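Argininosuccinate lyase (Chelativorans sp., PDB 6RXA) works as EDDS lyase, a C-N lyase of the aspartase/fumarase superfamily that probably also resembles its relatives in splitting argininosuccinate into fumarate and L-arginine. Local coordinates at residues Gln268-Asp273 with Arg347-Asn352; Arg254-Ile259 with His340-Val345; Arg112-Asn117 with Cys196-Ala201. The protein carries 2 engineered substitutions. All coordinates share one frame; numbering follows the deposited sequence. Where two conformers were deposited one is given.

Contact 1 (Gln268-Asp273 with Arg347-Asn352); sequences QVAELD and RTLHPN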
loop_
_atom_site.group_PDB
_atom_site.type_symbol
_atom_site.label_atom_id
_atom_site.label_comp_id
_atom_site.label_asym_id
_atom_site.label_seq_id
_atom_site.Cartn_x
_atom_site.Cartn_y
_atom_site.Cartn_z
ATOM N N GLN A 268 32.309 8.348 -9.064
ATOM C CA GLN A 268 33.504 8.282 -8.225
ATOM C C GLN A 268 33.804 9.605 -7.523
ATOM O O GLN A 268 34.960 10.018 -7.393
ATOM C CB GLN A 268 34.717 7.704 -8.959
ATOM C CG GLN A 268 34.979 8.220 -10.338
ATOM C CD GLN A 268 36.172 7.528 -10.975
ATOM O OE1 GLN A 268 36.824 6.686 -10.353
ATOM N NE2 GLN A 268 36.459 7.875 -12.222
ATOM N N VAL A 269 32.762 10.242 -6.990
ATOM C CA VAL A 269 32.978 11.448 -6.191
ATOM C C VAL A 269 32.928 11.193 -4.691
ATOM O O VAL A 269 33.243 12.107 -3.914
ATOM C CB VAL A 269 32.032 12.604 -6.572
ATOM C CG1 VAL A 269 32.328 13.066 -8.001
ATOM C CG2 VAL A 269 30.606 12.165 -6.387
ATOM N N ALA A 270 32.549 9.994 -4.257
ATOM C CA ALA A 270 32.680 9.622 -2.865
ATOM C C ALA A 270 32.957 8.129 -2.811
ATOM O O ALA A 270 32.675 7.387 -3.756
ATOM C CB ALA A 270 31.434 9.940 -2.033
ATOM N N GLU A 271 33.521 7.703 -1.689
ATOM C CA GLU A 271 33.793 6.293 -1.449
ATOM C C GLU A 271 33.335 5.935 -0.045
ATOM O O GLU A 271 33.626 6.668 0.908
ATOM C CB GLU A 271 35.287 6.000 -1.604
ATOM C CG GLU A 271 35.606 4.510 -1.600
ATOM C CD GLU A 271 37.059 4.189 -1.950
ATOM O OE1 GLU A 271 37.468 3.037 -1.708
ATOM O OE2 GLU A 271 37.785 5.066 -2.471
ATOM N N LEU A 272 32.625 4.821 0.083
ATOM C CA LEU A 272 32.273 4.330 1.399
ATOM C C LEU A 272 33.525 3.902 2.147
ATOM O O LEU A 272 34.472 3.365 1.566
ATOM C CB LEU A 272 31.378 3.107 1.263
ATOM C CG LEU A 272 29.971 3.368 0.751
ATOM C CD1 LEU A 272 29.256 2.043 0.471
ATOM C CD2 LEU A 272 29.153 4.199 1.742
ATOM N N ASP A 273 33.522 4.119 3.456
ATOM C CA ASP A 273 34.532 3.474 4.284
ATOM C C ASP A 273 34.456 1.963 4.082
ATOM O O ASP A 273 33.371 1.391 3.950
ATOM C CB ASP A 273 34.312 3.799 5.758
ATOM C CG ASP A 273 35.509 3.445 6.604
ATOM O OD1 ASP A 273 36.467 4.255 6.622
ATOM O OD2 ASP A 273 35.509 2.351 7.205
ATOM N N ARG A 347 29.165 9.583 8.853
ATOM C CA ARG A 347 30.338 9.960 9.627
ATOM C C ARG A 347 31.624 9.604 8.893
ATOM O O ARG A 347 32.584 10.394 8.875
ATOM C CB ARG A 347 30.290 9.274 10.991
ATOM C CG ARG A 347 31.540 9.537 11.825
ATOM C CD ARG A 347 31.468 8.848 13.184
ATOM N NE ARG A 347 31.485 7.391 13.081
ATOM C CZ ARG A 347 30.432 6.604 13.277
ATOM N NH1 ARG A 347 29.241 7.103 13.590
ATOM N NH2 ARG A 347 30.579 5.292 13.161
ATOM N N THR A 348 31.664 8.420 8.286
ATOM C CA THR A 348 32.907 7.894 7.746
ATOM C C THR A 348 33.048 8.061 6.240
ATOM O O THR A 348 34.048 7.594 5.682
ATOM C CB THR A 348 33.066 6.407 8.104
ATOM O OG1 THR A 348 32.026 5.620 7.513
ATOM C CG2 THR A 348 33.023 6.218 9.602
ATOM N N LEU A 349 32.101 8.717 5.576
ATOM C CA LEU A 349 32.171 8.835 4.124
ATOM C C LEU A 349 33.422 9.590 3.687
ATOM O O LEU A 349 33.825 10.579 4.305
ATOM C CB LEU A 349 30.938 9.570 3.602
ATOM C CG LEU A 349 30.716 9.550 2.094
ATOM C CD1 LEU A 349 30.428 8.144 1.597
ATOM C CD2 LEU A 349 29.564 10.478 1.734
ATOM N N HIS A 350 34.033 9.109 2.614
ATOM C CA HIS A 350 35.235 9.733 2.067
ATOM C C HIS A 350 34.913 10.468 0.770
ATOM O O HIS A 350 34.901 9.849 -0.304
ATOM C CB HIS A 350 36.306 8.662 1.809
ATOM C CG HIS A 350 36.654 7.851 3.016
ATOM N ND1 HIS A 350 37.581 8.274 3.944
ATOM C CD2 HIS A 350 36.195 6.656 3.455
ATOM C CE1 HIS A 350 37.676 7.372 4.906
ATOM N NE2 HIS A 350 36.833 6.390 4.641
ATOM N N PRO A 351 34.702 11.781 0.796
ATOM C CA PRO A 351 34.505 12.503 -0.468
ATOM C C PRO A 351 35.813 12.613 -1.236
ATOM O O PRO A 351 36.886 12.758 -0.648
ATOM C CB PRO A 351 34.016 13.880 -0.014
ATOM C CG PRO A 351 34.582 14.055 1.363
ATOM C CD PRO A 351 34.638 12.666 1.975
ATOM N N ASN A 352 35.722 12.499 -2.566
ATOM C CA ASN A 352 36.868 12.734 -3.450
ATOM C C ASN A 352 36.822 14.202 -3.847
ATOM O O ASN A 352 36.191 14.580 -4.837
ATOM C CB ASN A 352 36.807 11.849 -4.686
ATOM C CG ASN A 352 38.038 11.999 -5.592
ATOM O OD1 ASN A 352 38.733 13.026 -5.602
ATOM N ND2 ASN A 352 38.293 10.964 -6.379
HETATM O O HOH W 1 31.234 5.479 4.825
#
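Asp273 meets His350 through a nearly straight hydrogen bond: NE2 gives its proton to OD1 at 2.9 Å, N-H...O 168°. The donor arrives on the anti side of the carboxylate, whose plane lies almost flush with the imidazole. Asp273 CG stands anti to the backbone N (chi1 -166°), which carries the group to the ring's edge, while OD2 turns to Ser275. An alanine here would remove both oxygens, and would probably leave His350 NE2 and the Ser275 hydroxyl without their mate and the imidazole freer to turn. A water bridges Asp273 N and Thr348 OG1, the latter also bonded to Gly344 O.

On the buried side, Leu349 CD1 packs on Ala270 CB and Leu272 CD2 and comes closest to Glu271 O, at 3.6 Å; Trp262 of helix 236-262 lies against Leu349. Ala270 and Pro351 point to one face of the sheet; on the opposite, solvent-facing side lie the exposed His350 and Glu271, the latter extended to a salt bridge with Lys287.

Glu271 N to His350 O (2.9 Å) and His350 N to Glu271 O (3.0 Å) define the hydrogen-bonded pair, and Ala270 with Pro351 the non-hydrogen-bonded one, of a minimal two-stranded antiparallel sheet.

Contact 2 (Arg254-Ile259 with His340-Val345); sequences RLASEI and HAMTGV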
loop_
_atom_site.group_PDB
_atom_site.type_symbol
_atom_site.label_atom_id
_atom_site.label_comp_id
_atom_site.label_asym_id
_atom_site.label_seq_id
_atom_site.Cartn_x
_atom_site.Cartn_y
_atom_site.Cartn_z
ATOM N N ARG A 254 16.503 7.997 0.317
ATOM C CA ARG A 254 16.944 8.972 -0.672
ATOM C C ARG A 254 18.402 9.360 -0.466
ATOM O O ARG A 254 19.159 9.490 -1.439
ATOM C CB ARG A 254 16.023 10.194 -0.617
ATOM C CG ARG A 254 14.640 9.879 -1.162
ATOM C CD ARG A 254 13.611 10.962 -0.868
ATOM N NE ARG A 254 13.784 12.102 -1.739
ATOM C CZ ARG A 254 13.160 13.260 -1.568
ATOM N NH1 ARG A 254 12.345 13.418 -0.509
ATOM N NH2 ARG A 254 13.350 14.238 -2.464
ATOM N N LEU A 255 18.825 9.532 0.786
ATOM C CA LEU A 255 20.235 9.802 1.045
ATOM C C LEU A 255 21.095 8.603 0.679
ATOM O O LEU A 255 22.164 8.762 0.083
ATOM C CB LEU A 255 20.458 10.163 2.511
ATOM C CG LEU A 255 21.919 10.404 2.881
ATOM C CD1 LEU A 255 22.517 11.563 2.093
ATOM C CD2 LEU A 255 22.060 10.666 4.379
ATOM N N ALA A 256 20.665 7.394 1.060
ATOM C CA ALA A 256 21.419 6.206 0.682
ATOM C C ALA A 256 21.565 6.108 -0.832
ATOM O O ALA A 256 22.647 5.793 -1.341
ATOM C CB ALA A 256 20.728 4.960 1.240
ATOM N N SER A 257 20.485 6.360 -1.566
ATOM C CA SER A 257 20.551 6.317 -3.025
ATOM C C SER A 257 21.499 7.386 -3.559
ATOM O O SER A 257 22.289 7.124 -4.478
ATOM C CB SER A 257 19.143 6.477 -3.594
ATOM O OG SER A 257 19.080 6.160 -4.971
ATOM N N GLU A 258 21.448 8.594 -2.990
ATOM C CA GLU A 258 22.339 9.669 -3.414
ATOM C C GLU A 258 23.792 9.247 -3.277
ATOM O O GLU A 258 24.594 9.414 -4.203
ATOM C CB GLU A 258 22.096 10.912 -2.556
ATOM C CG GLU A 258 22.734 12.170 -3.130
ATOM C CD GLU A 258 21.754 13.003 -3.935
ATOM O OE1 GLU A 258 20.680 13.334 -3.380
ATOM O OE2 GLU A 258 22.068 13.333 -5.116
ATOM N N ILE A 259 24.139 8.695 -2.114
ATOM C CA ILE A 259 25.508 8.255 -1.842
ATOM C C ILE A 259 25.878 7.084 -2.746
ATOM O O ILE A 259 27.017 6.980 -3.212
ATOM C CB ILE A 259 25.683 7.921 -0.348
ATOM C CG1 ILE A 259 25.512 9.187 0.499
ATOM C CG2 ILE A 259 27.045 7.288 -0.114
ATOM C CD1 ILE A 259 25.503 8.936 2.001
ATOM N N HIS A 340 21.203 3.599 12.369
ATOM C CA HIS A 340 22.568 3.475 12.854
ATOM C C HIS A 340 23.548 3.283 11.707
ATOM O O HIS A 340 24.607 3.918 11.666
ATOM C CB HIS A 340 22.653 2.300 13.821
ATOM C CG HIS A 340 22.028 2.565 15.151
ATOM N ND1 HIS A 340 21.732 1.556 16.044
ATOM C CD2 HIS A 340 21.667 3.721 15.757
ATOM C CE1 HIS A 340 21.215 2.080 17.142
ATOM N NE2 HIS A 340 21.165 3.393 16.993
ATOM N N ALA A 341 23.202 2.429 10.740
ATOM C CA ALA A 341 24.093 2.208 9.605
ATOM C C ALA A 341 24.345 3.507 8.849
ATOM O O ALA A 341 25.485 3.828 8.500
ATOM C CB ALA A 341 23.501 1.145 8.675
ATOM N N MET A 342 23.282 4.272 8.576
ATOM C CA MET A 342 23.450 5.508 7.810
ATOM C C MET A 342 24.163 6.584 8.625
ATOM O O MET A 342 24.882 7.415 8.055
ATOM C CB MET A 342 22.099 5.975 7.271
ATOM C CG MET A 342 21.549 5.083 6.165
ATOM S SD MET A 342 22.677 4.938 4.744
ATOM C CE MET A 342 22.789 6.664 4.257
ATOM N N THR A 343 24.015 6.556 9.954
ATOM C CA THR A 343 24.802 7.432 10.821
ATOM C C THR A 343 26.287 7.173 10.615
ATOM O O THR A 343 27.073 8.107 10.417
ATOM C CB THR A 343 24.409 7.191 12.287
ATOM O OG1 THR A 343 23.018 7.503 12.475
ATOM C CG2 THR A 343 25.247 8.039 13.263
ATOM N N GLY A 344 26.683 5.894 10.616
ATOM C CA GLY A 344 28.082 5.555 10.407
ATOM C C GLY A 344 28.554 5.805 8.985
ATOM O O GLY A 344 29.685 6.242 8.769
ATOM N N VAL A 345 27.696 5.529 7.996
ATOM C CA VAL A 345 28.030 5.842 6.606
ATOM C C VAL A 345 28.383 7.317 6.461
ATOM O O VAL A 345 29.378 7.683 5.818
ATOM C CB VAL A 345 26.870 5.453 5.671
ATOM C CG1 VAL A 345 27.049 6.135 4.312
ATOM C CG2 VAL A 345 26.801 3.959 5.502
#
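No flat group enters where Met342 meets Leu255, Ala256 and Ile259: the interface is aliphatic carbon and one thioether, without a hydrogen bond across it. A ring nearby is that of Tyr138 of helix 112-147, which touches both Leu255 and Met342. This is helix-helix packing within the long helical bundle characteristic of the aspartase/fumarase superfamily. The segments of helices 236-262 and 329-348 run in the same general sense, 39° apart, their axes 11.4 Å apart at closest approach. That wide gap is bridged mainly by one long side chain.

Met342 does so by folding: its CG lies anti to the carbonyl carbon (chi1 -70°), and further bends at chi2 and chi3 curl the methyl group onto the opposite helix. CE lies 3.9 Å from Ala256 CA and SD 4.0 Å from Ala256 CB, so the thioether lies against the helix at its small alanine. Leu255 runs alongside Met342 in the opposite direction, its CD2 4.1 Å from Met342 CE.

Ser295 and Arg296 of helix 290-301 touch Met342 and Ala256 respectively, while Arg254 and Ser257 reach neighbouring subunits. Ile259 approaches Met342 tip to tip, CD1 to CE at 4.2 Å, and Ile259 CD1 also rests 3.9 Å from Val345 CG1.

Contact 3 (Arg112-Asn117 with Cys196-Ala201); sequences RNDLAN and CPLGAA. With FMT (formic acid), chain B; FMT (formic acid), chain D; FMT (formic acid), chain C.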
loop_
_atom_site.group_PDB
_atom_site.type_symbol
_atom_site.label_atom_id
_atom_site.label_comp_id
_atom_site.label_asym_id
_atom_site.label_seq_id
_atom_site.Cartn_x
_atom_site.Cartn_y
_atom_site.Cartn_z
ATOM N N ARG A 112 -8.739 -7.628 29.506
ATOM C CA ARG A 112 -7.636 -7.765 28.562
ATOM C C ARG A 112 -7.606 -6.615 27.553
ATOM O O ARG A 112 -6.538 -6.309 27.005
ATOM C CB ARG A 112 -7.695 -9.108 27.828
ATOM C CG ARG A 112 -7.281 -10.298 28.704
ATOM C CD ARG A 112 -7.299 -11.616 27.925
ATOM N NE ARG A 112 -8.633 -11.928 27.407
ATOM C CZ ARG A 112 -8.935 -13.002 26.684
ATOM N NH1 ARG A 112 -8.002 -13.884 26.378
ATOM N NH2 ARG A 112 -10.175 -13.188 26.258
ATOM N N ASN A 113 -8.745 -5.956 27.303
ATOM C CA ASN A 113 -8.807 -4.952 26.247
ATOM C C ASN A 113 -8.045 -3.687 26.618
ATOM O O ASN A 113 -7.270 -3.169 25.802
ATOM C CB ASN A 113 -10.261 -4.620 25.896
ATOM C CG ASN A 113 -11.018 -5.817 25.351
ATOM O OD1 ASN A 113 -10.425 -6.825 24.957
ATOM N ND2 ASN A 113 -12.341 -5.714 25.329
ATOM N N ASP A 114 -8.274 -3.142 27.826
ATOM C CA ASP A 114 -7.519 -1.951 28.222
ATOM C C ASP A 114 -6.081 -2.294 28.589
ATOM O O ASP A 114 -5.169 -1.511 28.294
ATOM C CB ASP A 114 -8.264 -1.084 29.244
ATOM C CG ASP A 114 -8.524 -1.747 30.572
ATOM O OD1 ASP A 114 -8.547 -2.990 30.677
ATOM O OD2 ASP A 114 -8.770 -0.969 31.535
ATOM N N LEU A 115 -5.858 -3.475 29.170
ATOM C CA LEU A 115 -4.501 -3.958 29.414
ATOM C C LEU A 115 -3.699 -4.008 28.119
ATOM O O LEU A 115 -2.564 -3.511 28.053
ATOM C CB LEU A 115 -4.555 -5.354 30.048
ATOM C CG LEU A 115 -3.235 -6.131 30.102
ATOM C CD1 LEU A 115 -2.261 -5.474 31.069
ATOM C CD2 LEU A 115 -3.480 -7.581 30.509
ATOM N N ALA A 116 -4.268 -4.621 27.080
ATOM C CA ALA A 116 -3.560 -4.773 25.812
ATOM C C ALA A 116 -3.237 -3.418 25.201
ATOM O O ALA A 116 -2.116 -3.193 24.739
ATOM C CB ALA A 116 -4.385 -5.620 24.842
ATOM N N ASN A 117 -4.214 -2.508 25.175
ATOM C CA ASN A 117 -3.980 -1.199 24.569
ATOM C C ASN A 117 -2.889 -0.456 25.330
ATOM O O ASN A 117 -1.995 0.148 24.719
ATOM C CB ASN A 117 -5.283 -0.391 24.551
ATOM C CG ASN A 117 -5.262 0.773 23.557
ATOM O OD1 ASN A 117 -4.774 1.866 23.859
ATOM N ND2 ASN A 117 -5.857 0.560 22.383
ATOM N N CYS A 196 -2.905 7.248 28.800
ATOM C CA CYS A 196 -3.234 5.977 29.433
ATOM C C CYS A 196 -4.696 5.594 29.206
ATOM O O CYS A 196 -5.588 6.365 29.602
ATOM C CB CYS A 196 -2.972 6.069 30.923
ATOM S SG CYS A 196 -3.125 4.473 31.728
ATOM N N PRO A 197 -4.983 4.434 28.630
ATOM C CA PRO A 197 -6.379 3.990 28.455
ATOM C C PRO A 197 -6.902 3.121 29.589
ATOM O O PRO A 197 -8.067 2.714 29.549
ATOM C CB PRO A 197 -6.305 3.171 27.163
ATOM C CG PRO A 197 -4.951 2.500 27.271
ATOM C CD PRO A 197 -4.041 3.537 27.924
ATOM N N LEU A 198 -6.087 2.822 30.594
ATOM C CA LEU A 198 -6.537 1.971 31.683
ATOM C C LEU A 198 -7.691 2.618 32.435
ATOM O O LEU A 198 -7.704 3.826 32.683
ATOM C CB LEU A 198 -5.370 1.687 32.623
ATOM C CG LEU A 198 -4.367 0.740 31.968
ATOM C CD1 LEU A 198 -3.053 0.769 32.718
ATOM C CD2 LEU A 198 -4.914 -0.689 31.889
ATOM N N GLY A 199 -8.666 1.793 32.802
ATOM C CA GLY A 199 -9.919 2.252 33.368
ATOM C C GLY A 199 -11.064 2.153 32.391
ATOM O O GLY A 199 -12.233 2.200 32.811
ATOM N N ALA A 200 -10.766 2.013 31.100
ATOM C CA ALA A 200 -11.802 1.718 30.121
ATOM C C ALA A 200 -12.353 0.309 30.291
ATOM O O ALA A 200 -13.466 0.022 29.831
ATOM C CB ALA A 200 -11.231 1.865 28.711
ATOM N N ALA A 201 -11.601 -0.573 30.941
ATOM C CA ALA A 201 -12.004 -1.970 31.138
ATOM C C ALA A 201 -12.354 -2.572 29.774
ATOM O O ALA A 201 -11.535 -2.490 28.851
ATOM C CB ALA A 201 -13.062 -2.081 32.225
HETATM C C FMT B . -11.657 -9.144 27.249
HETATM O O1 FMT B . -12.614 -8.664 27.840
HETATM O O2 FMT B . -11.623 -10.340 26.982
HETATM C C FMT D . -8.808 -16.125 23.585
HETATM O O1 FMT D . -9.257 -15.779 24.681
HETATM O O2 FMT D . -7.798 -15.613 23.098
HETATM C C FMT C . -14.054 -8.889 24.603
HETATM O O1 FMT C . -15.043 -9.637 24.550
HETATM O O2 FMT C . -14.075 -7.708 24.213
#
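The type II turn from Pro197 to Ala200 wraps round Asp114 in the first turn of helix 112-147, bringing the Asp114 and Leu198 CA atoms to 5.3 Å. Gly199, third in that turn, has a phi of 106°, at which a side chain would press on the carbonyl O of Leu198.

Asp114 carries the contact. Its CG sits between the backbone N and the carbonyl carbon (chi1 63°), sending OD2 into the loop. There OD2 accepts the amide of Gly199 at 3.0 Å, met nearly head-on to its C-O bond, and more weakly the amide of Ala201, whose N lies 2.9 Å away but at a bent angle. Two backbone donors thus grip one buried carboxylate oxygen and would probably stabilise its negative charge. OD1 takes the amide of Ser111 and Ser111 OG that of Asn113, so both side chains cap the start of helix 112-147; the pattern is close to a capping box but not a full one, because the serine meets Asn113 rather than Asp114.

These bonds probably help to position Ser111 and Asn113, which with Arg112 are seen to bind fumarate or succinate in this protein. Here formates, probably from the crystallisation liquor, occupy the pocket. At its guanidinium edge, Arg112 NH1 donates to O1 of the chain D formate at 2.8 Å, and NH2 to O2 of the chain B one at 3.3 Å. Asn113 ND2 donates almost straight (172°) to O2 of the chain C formate at 2.9 Å, and also bonds to Ala202 O. Thr158 of the second subunit and Ser280, Ser281, Lys286 and Asn288 of the fourth also bond formate, making a composite site.

From the loop, Leu198 CD2 packs 3.7 Å from Asp114 O. One turn on, Asn117, bonded to Arg121 and Gly234, crosses Pro197 obliquely, its OD1 3.5 Å from Pro197 CG.

Overall arrangement
Contacts 1 and 2 are neighbours, their centres 11 Å apart and their segments alternating along the chain. They share helix 329-348, and Leu272 CD2 of contact 1 lies 3.8 Å from Val345 CG1 of contact 2. Contact 3 stands apart, its centre about 50 Å from that of contact 1 and 40 Å from that of contact 2. Contact 3 holds binding residues itself, Arg112 and Asn113; contacts 1 and 2 only lie near others, the Leu272 side chain about 7 Å from that of Asn288 and the Met342 side chain about 9 Å from that of Arg294. Asn288 of the fourth subunit bonds formate at contact 3; the two ends of the chain therefore probably serve different composite sites of the tetramer.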